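Local coordinates for protein pectate lyase/Amb allergen (Acidovorax citrulli, PDB 4HWV) that probably cleaves pectate in plant cell walls as a calcium-dependent polysaccharide lyase of family 1, secreted by the bacterium, at residues E225-S230 and L280-R285; H300-L305 and L334-A339; H286-T291 and M321-F326; I200-A205 and D240-S245. One frame throughout, in Å; residues are numbered along the deposited sequence.

Contact 1 of 4, residues E225-S230 and L280-R285; sequences EYDLIS and LVDVTR. With CA (calcium ion), chain C.
Ile229 and Ser230 pair in parallel with Val281 and Asp282, Ile229 N giving a bond of 3.1 Å to Leu280 O and Asp282 N one of 3.2 Å to Ile229 O. Asp227, just before the paired strand, and Asp282, within it, meet at a calcium ion. Asp227 chelates it with both oxygens, OD1 at 2.2 Å and OD2 at 2.4 Å from the metal. Asp282 uses one oxygen, OD2, 2.2 Å from the calcium; its CG lies beside the backbone N (chi1 -74°), which brings OD2 to the metal. The two side chains cross at about a right angle, with carboxylate planes 70° apart. Asp227 OD1 and Asp282 OD2 are 3.2 Å apart, and the calcium between them should offset their charge. This is the calcium site of a family 1 pectate lyase, set on a parallel sheet of the right-handed beta-helix. Asp278 and three waters complete it, and one of these waters donates to Glu225 O. Asp282 OD1 accepts from Leu305 N, so its two oxygens have different partners, which should hold the carboxylate's rotation. On the other face, Ile229 CB lies 4.1 Å from Val281 CG2. Leu228 and Leu280 run side by side, and Phe244 packs against Leu228, Ile229 and Val281.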
# COMPACT_ATOMS: atom_id res chain seq x y z
N GLU A 225 -5.07 -16.59 -8.63
CA GLU A 225 -4.95 -17.94 -8.09
C GLU A 225 -4.42 -18.06 -6.67
O GLU A 225 -4.47 -19.16 -6.10
CB GLU A 225 -4.05 -18.75 -9.02
CG GLU A 225 -4.64 -18.97 -10.41
CD GLU A 225 -5.88 -19.83 -10.36
OE1 GLU A 225 -5.80 -20.88 -9.70
OE2 GLU A 225 -6.92 -19.45 -10.99
N TYR A 226 -3.89 -16.99 -6.08
CA TYR A 226 -3.16 -17.14 -4.81
C TYR A 226 -3.88 -16.58 -3.61
O TYR A 226 -4.31 -15.41 -3.62
CB TYR A 226 -1.73 -16.56 -4.92
CG TYR A 226 -1.05 -17.00 -6.18
CD1 TYR A 226 -0.98 -18.34 -6.51
CD2 TYR A 226 -0.54 -16.08 -7.08
CE1 TYR A 226 -0.41 -18.77 -7.70
CE2 TYR A 226 0.01 -16.47 -8.27
CZ TYR A 226 0.09 -17.82 -8.58
OH TYR A 226 0.61 -18.23 -9.78
N ASP A 227 -4.04 -17.43 -2.60
CA ASP A 227 -4.53 -17.02 -1.29
C ASP A 227 -3.34 -16.77 -0.39
O ASP A 227 -2.23 -17.19 -0.71
CB ASP A 227 -5.31 -18.17 -0.64
CG ASP A 227 -6.44 -18.68 -1.51
OD1 ASP A 227 -7.05 -17.88 -2.25
OD2 ASP A 227 -6.74 -19.89 -1.43
N LEU A 228 -3.53 -16.13 0.76
CA LEU A 228 -2.44 -16.12 1.73
C LEU A 228 -2.29 -17.50 2.38
O LEU A 228 -1.16 -17.95 2.61
CB LEU A 228 -2.62 -14.99 2.76
CG LEU A 228 -2.39 -13.61 2.10
CD1 LEU A 228 -2.98 -12.49 2.95
CD2 LEU A 228 -0.90 -13.37 1.86
N ILE A 229 -3.41 -18.16 2.68
CA ILE A 229 -3.40 -19.54 3.16
C ILE A 229 -4.53 -20.29 2.46
O ILE A 229 -5.68 -19.81 2.43
CB ILE A 229 -3.61 -19.63 4.70
CG1 ILE A 229 -2.55 -18.81 5.47
CG2 ILE A 229 -3.57 -21.10 5.14
CD1 ILE A 229 -2.81 -18.76 6.97
N SER A 230 -4.20 -21.46 1.90
CA SER A 230 -5.20 -22.35 1.30
C SER A 230 -5.26 -23.61 2.14
O SER A 230 -4.21 -24.20 2.46
CB SER A 230 -4.80 -22.73 -0.12
OG SER A 230 -4.65 -21.59 -0.96
N LEU A 280 -8.21 -14.53 1.28
CA LEU A 280 -7.27 -14.44 2.42
C LEU A 280 -6.97 -15.85 2.93
O LEU A 280 -5.83 -16.31 2.85
CB LEU A 280 -7.84 -13.56 3.54
CG LEU A 280 -8.01 -12.08 3.16
CD1 LEU A 280 -8.68 -11.29 4.28
CD2 LEU A 280 -6.67 -11.44 2.77
N VAL A 281 -8.00 -16.53 3.42
CA VAL A 281 -7.90 -17.93 3.82
C VAL A 281 -9.11 -18.66 3.24
O VAL A 281 -10.25 -18.36 3.61
CB VAL A 281 -7.86 -18.14 5.36
CG1 VAL A 281 -7.67 -19.63 5.65
CG2 VAL A 281 -6.74 -17.31 6.00
N ASP A 282 -8.85 -19.59 2.33
CA ASP A 282 -9.92 -20.38 1.72
C ASP A 282 -9.82 -21.80 2.25
O ASP A 282 -8.72 -22.35 2.35
CB ASP A 282 -9.81 -20.39 0.19
CG ASP A 282 -10.23 -19.08 -0.45
OD1 ASP A 282 -10.78 -18.18 0.23
OD2 ASP A 282 -9.99 -18.94 -1.67
N VAL A 283 -10.96 -22.39 2.58
CA VAL A 283 -11.02 -23.76 3.08
C VAL A 283 -11.92 -24.52 2.13
O VAL A 283 -13.11 -24.20 2.03
CB VAL A 283 -11.58 -23.83 4.53
CG1 VAL A 283 -11.53 -25.26 5.05
CG2 VAL A 283 -10.82 -22.87 5.45
N THR A 284 -11.36 -25.48 1.42
CA THR A 284 -12.11 -26.18 0.36
C THR A 284 -11.80 -27.67 0.43
O THR A 284 -10.95 -28.10 1.22
CB THR A 284 -11.72 -25.65 -1.03
OG1 THR A 284 -10.32 -25.87 -1.24
CG2 THR A 284 -12.03 -24.16 -1.17
N ARG A 285 -12.50 -28.46 -0.38
CA ARG A 285 -12.21 -29.88 -0.53
C ARG A 285 -12.21 -30.61 0.81
O ARG A 285 -13.25 -30.72 1.45
CB ARG A 285 -10.92 -30.08 -1.32
CG ARG A 285 -11.13 -29.73 -2.79
CD ARG A 285 -9.86 -29.80 -3.63
NE ARG A 285 -10.18 -29.53 -5.03
CZ ARG A 285 -10.52 -30.48 -5.89
NH1 ARG A 285 -10.50 -31.74 -5.47
NH2 ARG A 285 -10.83 -30.20 -7.14
CA CA C . -8.35 -19.44 -3.10
O HOH W 1 -6.57 -20.38 -4.82
O HOH W 2 -10.01 -20.60 -4.82
O HOH W 3 -8.84 -22.06 -2.80

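Contact 2 of 4, residues H300-L305 and L334-A339; sequences HDKAFL and LRQRQA
Asp301 and Gln336 meet through their side chains. Gln336 NE2 donates to Asp301 OD1 at 2.9 Å, nearly straight (165°) and on the syn side of the carboxylate. Gln336 CG sits between its backbone N and carbonyl carbon (chi1 60°), and the extended chain beyond it carries the amide to Asp301. A water bridges Asp301 OD2 to Arg335 NE, and Arg335 NH1 is hydrogen-bonded to Pro364 O. The guanidinium of Arg337 is sandwiched: Lys302 CD lies 3.7 Å above the centre of one face, and Leu305 CD1 covers the rim of the other. Lys302 NZ and Arg337 NH2 stay 4.5 Å apart, with two waters between them, held only weakly by the arginine.

Backbone bonds set these side chains in place. Ala303 N donates to Gln336 O at 3.0 Å and Phe304 N to Arg337 O at 2.8 Å. Arg335 N donates to His300 O. This is a corner of the right-handed beta-helix: the chain turns at Asp301 from one face to the next and stacks on the following coil. Strand 302-306 lies between strand 281-283 and strand 340-341: Ala303 bonds Leu280, just before the first, Leu305 bonds Val283, and Phe304 bonds Arg340. The ring of Phe304 packs on Phe297 and Phe326.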
# COMPACT_ATOMS: atom_id res chain seq x y z
N HIS A 300 -9.27 -6.13 1.66
CA HIS A 300 -9.28 -7.24 0.73
C HIS A 300 -10.70 -7.44 0.23
O HIS A 300 -11.66 -7.08 0.94
CB HIS A 300 -8.78 -8.50 1.44
CG HIS A 300 -8.73 -9.71 0.57
ND1 HIS A 300 -7.63 -10.04 -0.19
CD2 HIS A 300 -9.65 -10.68 0.35
CE1 HIS A 300 -7.88 -11.15 -0.86
NE2 HIS A 300 -9.09 -11.57 -0.53
N ASP A 301 -10.84 -7.98 -0.98
CA ASP A 301 -12.16 -8.17 -1.58
C ASP A 301 -12.83 -9.46 -1.07
O ASP A 301 -13.69 -9.41 -0.17
CB ASP A 301 -12.05 -8.12 -3.11
CG ASP A 301 -13.38 -8.14 -3.79
OD1 ASP A 301 -14.40 -8.47 -3.16
OD2 ASP A 301 -13.41 -7.80 -5.00
N LYS A 302 -12.44 -10.61 -1.62
CA LYS A 302 -13.11 -11.88 -1.34
C LYS A 302 -12.37 -12.62 -0.24
O LYS A 302 -11.36 -13.29 -0.49
CB LYS A 302 -13.18 -12.72 -2.61
CG LYS A 302 -13.95 -12.01 -3.71
CD LYS A 302 -13.86 -12.69 -5.05
CE LYS A 302 -14.54 -11.86 -6.13
NZ LYS A 302 -14.39 -12.44 -7.50
N ALA A 303 -12.86 -12.52 0.99
CA ALA A 303 -12.05 -12.93 2.14
C ALA A 303 -11.91 -14.45 2.36
O ALA A 303 -10.78 -14.97 2.39
CB ALA A 303 -12.57 -12.26 3.39
N PHE A 304 -13.04 -15.14 2.55
CA PHE A 304 -13.02 -16.55 2.95
C PHE A 304 -14.00 -17.36 2.12
O PHE A 304 -15.22 -17.25 2.31
CB PHE A 304 -13.38 -16.70 4.44
CG PHE A 304 -12.66 -15.74 5.32
CD1 PHE A 304 -11.31 -15.88 5.55
CD2 PHE A 304 -13.34 -14.70 5.94
CE1 PHE A 304 -10.62 -14.98 6.37
CE2 PHE A 304 -12.68 -13.80 6.75
CZ PHE A 304 -11.31 -13.94 6.97
N LEU A 305 -13.47 -18.18 1.22
CA LEU A 305 -14.30 -19.12 0.48
C LEU A 305 -14.27 -20.44 1.24
O LEU A 305 -13.21 -21.08 1.33
CB LEU A 305 -13.73 -19.32 -0.93
CG LEU A 305 -14.57 -20.19 -1.86
CD1 LEU A 305 -15.85 -19.46 -2.27
CD2 LEU A 305 -13.78 -20.56 -3.09
N LEU A 334 -13.30 -5.37 4.41
CA LEU A 334 -13.42 -6.53 3.53
C LEU A 334 -14.71 -6.37 2.73
O LEU A 334 -15.75 -5.96 3.27
CB LEU A 334 -13.48 -7.84 4.32
CG LEU A 334 -12.37 -8.08 5.35
CD1 LEU A 334 -12.61 -9.41 6.08
CD2 LEU A 334 -10.99 -8.08 4.67
N ARG A 335 -14.66 -6.73 1.45
CA ARG A 335 -15.83 -6.52 0.61
C ARG A 335 -16.89 -7.62 0.68
O ARG A 335 -18.09 -7.32 0.71
CB ARG A 335 -15.39 -6.32 -0.85
CG ARG A 335 -16.52 -6.12 -1.83
CD ARG A 335 -16.03 -5.34 -3.04
NE ARG A 335 -16.99 -5.27 -4.14
CZ ARG A 335 -17.96 -4.37 -4.23
NH1 ARG A 335 -18.14 -3.50 -3.24
NH2 ARG A 335 -18.77 -4.36 -5.29
N GLN A 336 -16.47 -8.88 0.71
CA GLN A 336 -17.43 -9.98 0.64
C GLN A 336 -16.78 -11.29 1.08
O GLN A 336 -15.60 -11.32 1.44
CB GLN A 336 -17.99 -10.13 -0.79
CG GLN A 336 -16.92 -10.41 -1.84
CD GLN A 336 -17.47 -10.39 -3.24
OE1 GLN A 336 -18.44 -11.07 -3.54
NE2 GLN A 336 -16.86 -9.57 -4.11
N ARG A 337 -17.58 -12.36 1.07
CA ARG A 337 -17.14 -13.67 1.55
C ARG A 337 -16.60 -13.58 2.97
O ARG A 337 -15.47 -14.00 3.27
CB ARG A 337 -16.09 -14.31 0.64
CG ARG A 337 -16.54 -14.50 -0.79
CD ARG A 337 -15.54 -15.44 -1.47
NE ARG A 337 -15.76 -15.55 -2.91
CZ ARG A 337 -14.87 -16.03 -3.77
NH1 ARG A 337 -13.65 -16.39 -3.36
NH2 ARG A 337 -15.19 -16.15 -5.05
N GLN A 338 -17.41 -13.06 3.88
CA GLN A 338 -16.95 -12.94 5.26
C GLN A 338 -17.93 -13.59 6.25
O GLN A 338 -18.49 -12.92 7.11
CB GLN A 338 -16.58 -11.47 5.60
CG GLN A 338 -17.65 -10.40 5.32
CD GLN A 338 -17.06 -8.99 5.27
OE1 GLN A 338 -16.27 -8.58 6.15
NE2 GLN A 338 -17.47 -8.21 4.28
N ALA A 339 -18.13 -14.91 6.18
CA ALA A 339 -17.53 -15.87 5.24
C ALA A 339 -18.60 -16.36 4.26
O ALA A 339 -19.80 -16.27 4.56
CB ALA A 339 -16.94 -17.07 6.00
O HOH W 4 -15.78 -7.16 -5.98
O HOH W 5 -12.15 -16.05 -0.93
O HOH W 6 -16.92 -14.07 -6.72
O HOH W 7 -13.67 -15.34 -7.70

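Contact 3 of 4, residues H286-T291 and M321-F326; sequences HGNYVT and MLKVTF
Met321 lays its terminal methyl over the His286 ring. CE is 3.8 Å from the ring centroid and 12° off the normal, a CH-pi contact, while SD stands oblique to the same ring. A bend at chi2 (-70°) in the methionine chain brings the methyl over the ring. His286 NE2 is bonded to Ala314 O, which helps fix the ring's rotation.

Asn288 makes the polar side-chain link. Its OD1 accepts from Lys323 N at 2.9 Å, in the carbonyl plane, so a side-chain oxygen stands where a strand would offer a backbone carbonyl. The Lys323 chain runs alongside, its CB 3.2 Å from Asn288 OD1. Farther out, Lys323 CD lies 3.7 Å from Tyr289 CE1, oblique to the ring. One water gathers three ends: Asn288 ND2 and Lys323 NZ donate to it, and Tyr289 OH bonds it too. Lys323 NZ also has a weak bond to Arg320 O. The ring of Tyr289 stacks on His236.

Backbone bonds flank this rung on both sides. Leu322 N donates to Gly287 O, Val290 N to Lys323 O, and Thr325 N to Val290 O at 2.8 Å. Val290 and Val324 share the inward face. Thr291 and Thr325 line up on the other, where Thr291 OG1 is 3.7 Å from Thr325 CB. Thr291 OG1 is hydrogen-bonded to Thr24 O and Thr325 OG1 to Tyr460 OH.

A chain corner at Tyr289, parallel strands 290-293 and 324-327, and like residues set above one another are characteristic of successive coils of a right-handed beta-helix, as in pectate lyases.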
# COMPACT_ATOMS: atom_id res chain seq x y z
N HIS A 286 -11.04 -31.08 1.25
CA HIS A 286 -10.97 -31.84 2.51
C HIS A 286 -10.37 -31.05 3.67
O HIS A 286 -9.96 -31.62 4.67
CB HIS A 286 -10.27 -33.18 2.32
CG HIS A 286 -11.09 -34.17 1.57
ND1 HIS A 286 -10.83 -35.53 1.60
CD2 HIS A 286 -12.17 -34.02 0.76
CE1 HIS A 286 -11.71 -36.16 0.85
NE2 HIS A 286 -12.53 -35.27 0.33
N GLY A 287 -10.30 -29.73 3.55
CA GLY A 287 -9.97 -28.90 4.71
C GLY A 287 -11.01 -29.14 5.79
O GLY A 287 -12.22 -29.19 5.50
N ASN A 288 -10.57 -29.30 7.03
CA ASN A 288 -11.53 -29.63 8.07
C ASN A 288 -10.97 -29.34 9.45
O ASN A 288 -9.75 -29.34 9.63
CB ASN A 288 -11.93 -31.12 7.98
CG ASN A 288 -13.29 -31.40 8.57
OD1 ASN A 288 -14.08 -30.50 8.81
ND2 ASN A 288 -13.58 -32.68 8.80
N TYR A 289 -11.85 -29.09 10.41
CA TYR A 289 -11.45 -28.77 11.79
C TYR A 289 -10.47 -27.59 11.84
O TYR A 289 -9.36 -27.70 12.35
CB TYR A 289 -10.91 -30.02 12.51
CG TYR A 289 -11.91 -31.15 12.60
CD1 TYR A 289 -13.06 -31.04 13.38
CD2 TYR A 289 -11.70 -32.34 11.92
CE1 TYR A 289 -13.97 -32.08 13.47
CE2 TYR A 289 -12.62 -33.39 12.01
CZ TYR A 289 -13.75 -33.24 12.78
OH TYR A 289 -14.65 -34.27 12.88
N VAL A 290 -10.94 -26.45 11.34
CA VAL A 290 -10.12 -25.26 11.26
C VAL A 290 -10.71 -24.21 12.18
O VAL A 290 -11.92 -23.98 12.16
CB VAL A 290 -10.12 -24.71 9.81
CG1 VAL A 290 -9.24 -23.47 9.69
CG2 VAL A 290 -9.71 -25.82 8.84
N THR A 291 -9.86 -23.57 12.96
CA THR A 291 -10.28 -22.41 13.75
C THR A 291 -9.43 -21.20 13.41
O THR A 291 -8.19 -21.29 13.43
CB THR A 291 -10.19 -22.69 15.26
OG1 THR A 291 -11.17 -23.70 15.58
CG2 THR A 291 -10.47 -21.43 16.09
N MET A 321 -16.95 -32.37 5.54
CA MET A 321 -15.72 -31.57 5.62
C MET A 321 -16.08 -30.12 5.94
O MET A 321 -17.23 -29.78 6.20
CB MET A 321 -14.99 -31.62 4.27
CG MET A 321 -14.60 -33.04 3.84
SD MET A 321 -13.28 -33.69 4.89
CE MET A 321 -13.30 -35.43 4.44
N LEU A 322 -15.07 -29.25 5.93
CA LEU A 322 -15.28 -27.80 5.98
C LEU A 322 -15.86 -27.32 7.31
O LEU A 322 -16.60 -26.33 7.35
CB LEU A 322 -16.11 -27.32 4.78
CG LEU A 322 -15.65 -27.84 3.41
CD1 LEU A 322 -16.60 -27.33 2.33
CD2 LEU A 322 -14.19 -27.49 3.07
N LYS A 323 -15.49 -28.00 8.40
CA LYS A 323 -15.88 -27.52 9.72
C LYS A 323 -14.92 -26.43 10.15
O LYS A 323 -13.72 -26.68 10.34
CB LYS A 323 -15.86 -28.67 10.72
CG LYS A 323 -16.97 -29.70 10.44
CD LYS A 323 -16.78 -30.94 11.32
CE LYS A 323 -17.95 -31.93 11.26
NZ LYS A 323 -18.14 -32.43 9.88
N VAL A 324 -15.43 -25.20 10.28
CA VAL A 324 -14.59 -24.03 10.53
C VAL A 324 -15.23 -23.17 11.61
O VAL A 324 -16.45 -22.94 11.61
CB VAL A 324 -14.42 -23.17 9.25
CG1 VAL A 324 -13.43 -22.04 9.50
CG2 VAL A 324 -13.95 -24.02 8.09
N THR A 325 -14.41 -22.71 12.56
CA THR A 325 -14.84 -21.75 13.57
C THR A 325 -14.08 -20.44 13.39
O THR A 325 -12.85 -20.44 13.28
CB THR A 325 -14.51 -22.27 14.97
OG1 THR A 325 -15.13 -23.56 15.17
CG2 THR A 325 -14.99 -21.28 16.03
N PHE A 326 -14.81 -19.33 13.36
CA PHE A 326 -14.21 -17.98 13.37
C PHE A 326 -14.63 -17.28 14.66
O PHE A 326 -15.82 -17.08 14.88
CB PHE A 326 -14.77 -17.08 12.24
CG PHE A 326 -14.37 -17.46 10.84
CD1 PHE A 326 -15.07 -18.44 10.13
CD2 PHE A 326 -13.35 -16.76 10.20
CE1 PHE A 326 -14.76 -18.73 8.80
CE2 PHE A 326 -13.02 -17.05 8.87
CZ PHE A 326 -13.74 -18.04 8.17
O HOH W 8 -15.87 -34.18 10.32

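Contact 4 of 4, residues I200-A205 and D240-S245; sequences ITFEDA and DHNTFS
Successive turns of the right-handed beta-helix stack here, with strand 201-203 parallel to strand 243-245 at 10° and their axes 4.6 Å apart. Like residues sit in register: Thr201 beside Thr243 and Phe202 beside Phe244. The two phenylalanines point the same way into the core. Their rings are almost parallel, with planes at 7°, but slid apart so that they barely overlap, the centroids 4.9 Å from each other. The closest approach is Phe202 CD2 to Phe244 CE2, 3.5 Å. Both side chains place CG beside the backbone N (chi1 -72° in Phe202), which keeps the rings aligned. Phe244 passes the row on to Phe297, and the rim of one Phe202 face is met by Ile200 CG2.

Asn242 stands at the start of the pairing. Its OD1 accepts from Ile200 N at 3.0 Å, on a lone pair in the carbonyl plane, and its ND2 is bonded to Ile197 O. Both ends of the amide are therefore held, which is consistent with a single orientation of the amide. The backbone continues with Thr243 N to Ile200 O, Phe202 N to Thr243 O at 2.7 Å, and Ser245 N to Phe202 O. On the opposite face, Glu203 is salt-bridged to Lys177, and Thr243 OG1 is bonded to Ala480 N. Asp204 N closes the row on Ser245 O. Asp204 OD2 is salt-bridged to Arg249 and OD1 hydrogen-bonded to His277. Ser245 OG is hydrogen-bonded to Gly247 N, and at 2.7 Å to a water that also donates to Phe202 O.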
# COMPACT_ATOMS: atom_id res chain seq x y z
N ILE A 200 1.94 -13.71 12.90
CA ILE A 200 2.57 -13.32 11.63
C ILE A 200 1.65 -12.32 10.93
O ILE A 200 0.41 -12.44 10.98
CB ILE A 200 2.79 -14.56 10.74
CG1 ILE A 200 3.79 -15.50 11.41
CG2 ILE A 200 3.28 -14.18 9.33
CD1 ILE A 200 3.71 -16.93 10.93
N THR A 201 2.26 -11.32 10.30
CA THR A 201 1.52 -10.44 9.40
C THR A 201 1.72 -10.92 7.96
O THR A 201 2.84 -10.92 7.45
CB THR A 201 2.00 -8.99 9.57
OG1 THR A 201 1.61 -8.56 10.87
CG2 THR A 201 1.34 -8.05 8.55
N PHE A 202 0.62 -11.35 7.33
CA PHE A 202 0.62 -11.88 5.98
C PHE A 202 0.13 -10.76 5.06
O PHE A 202 -0.91 -10.16 5.34
CB PHE A 202 -0.37 -13.05 5.88
CG PHE A 202 0.08 -14.30 6.57
CD1 PHE A 202 0.82 -15.24 5.86
CD2 PHE A 202 -0.25 -14.57 7.90
CE1 PHE A 202 1.24 -16.41 6.45
CE2 PHE A 202 0.16 -15.76 8.50
CZ PHE A 202 0.90 -16.68 7.78
N GLU A 203 0.84 -10.49 3.97
CA GLU A 203 0.40 -9.44 3.04
C GLU A 203 0.48 -9.86 1.59
O GLU A 203 1.50 -10.39 1.14
CB GLU A 203 1.27 -8.18 3.13
CG GLU A 203 1.24 -7.50 4.51
CD GLU A 203 2.16 -6.30 4.62
OE1 GLU A 203 2.62 -5.78 3.59
OE2 GLU A 203 2.40 -5.87 5.77
N ASP A 204 -0.61 -9.59 0.86
CA ASP A 204 -0.55 -9.34 -0.59
C ASP A 204 -0.09 -10.56 -1.39
O ASP A 204 0.99 -10.56 -1.98
CB ASP A 204 0.33 -8.11 -0.86
CG ASP A 204 0.25 -7.64 -2.30
OD1 ASP A 204 -0.70 -7.99 -3.02
OD2 ASP A 204 1.16 -6.90 -2.71
N ALA A 205 -0.93 -11.60 -1.39
CA ALA A 205 -0.70 -12.75 -2.26
C ALA A 205 -1.12 -12.35 -3.66
O ALA A 205 -2.29 -12.47 -4.03
CB ALA A 205 -1.49 -13.96 -1.75
N ASP A 240 -4.20 -18.25 14.53
CA ASP A 240 -4.49 -17.41 15.69
C ASP A 240 -3.57 -16.20 15.81
O ASP A 240 -2.34 -16.32 15.67
CB ASP A 240 -4.33 -18.27 16.96
CG ASP A 240 -4.52 -17.46 18.24
OD1 ASP A 240 -5.68 -17.13 18.60
OD2 ASP A 240 -3.49 -17.14 18.88
N HIS A 241 -4.14 -15.03 16.08
CA HIS A 241 -3.33 -13.84 16.35
C HIS A 241 -2.40 -13.49 15.18
O HIS A 241 -1.23 -13.15 15.38
CB HIS A 241 -2.52 -13.99 17.65
CG HIS A 241 -3.29 -13.63 18.89
ND1 HIS A 241 -3.79 -14.58 19.75
CD2 HIS A 241 -3.56 -12.43 19.45
CE1 HIS A 241 -4.36 -13.97 20.78
NE2 HIS A 241 -4.24 -12.67 20.62
N ASN A 242 -2.94 -13.54 13.96
CA ASN A 242 -2.21 -13.09 12.78
C ASN A 242 -2.93 -11.89 12.20
O ASN A 242 -4.09 -11.59 12.55
CB ASN A 242 -2.15 -14.18 11.70
CG ASN A 242 -1.55 -15.46 12.22
OD1 ASN A 242 -0.34 -15.56 12.42
ND2 ASN A 242 -2.41 -16.46 12.45
N THR A 243 -2.24 -11.18 11.31
CA THR A 243 -2.85 -10.11 10.55
C THR A 243 -2.75 -10.48 9.07
O THR A 243 -1.74 -11.05 8.66
CB THR A 243 -2.15 -8.78 10.86
OG1 THR A 243 -2.35 -8.50 12.24
CG2 THR A 243 -2.69 -7.62 10.00
N PHE A 244 -3.80 -10.20 8.29
CA PHE A 244 -3.84 -10.53 6.86
C PHE A 244 -4.39 -9.33 6.12
O PHE A 244 -5.38 -8.74 6.56
CB PHE A 244 -4.82 -11.66 6.59
CG PHE A 244 -4.48 -12.97 7.25
CD1 PHE A 244 -4.85 -13.23 8.56
CD2 PHE A 244 -3.87 -13.98 6.51
CE1 PHE A 244 -4.56 -14.46 9.14
CE2 PHE A 244 -3.60 -15.20 7.08
CZ PHE A 244 -3.93 -15.44 8.40
N SER A 245 -3.80 -8.99 4.97
CA SER A 245 -4.31 -7.88 4.15
C SER A 245 -3.74 -7.96 2.74
O SER A 245 -2.86 -8.77 2.47
CB SER A 245 -3.90 -6.53 4.74
OG SER A 245 -2.53 -6.31 4.54
O HOH W 9 -1.51 -7.69 6.68

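Overall arrangement
All four contacts join neighbouring coils of one beta-helix. Contact 1 holds the calcium, and the others radiate from it, with centres about 11 Å (contact 2), 12 Å (contact 3) and 13 Å (contact 4) from its own. Contacts 1 and 2 continue one another: Leu280 N lies 2.8 Å from Ala303 O, and the side chain of Leu305 is about 6 Å from the calcium. Contact 3 follows contact 1 directly in the chain, and Leu322 CD2 packs 3.6 Å from Val283 O. Contact 4 backs the site from the core, with Phe244 CE2 3.6 Å from Ile229 CD1. Contacts 2 and 3 meet where Phe326 packs on Phe304 and Ala339. Contact 4 touches neither of them.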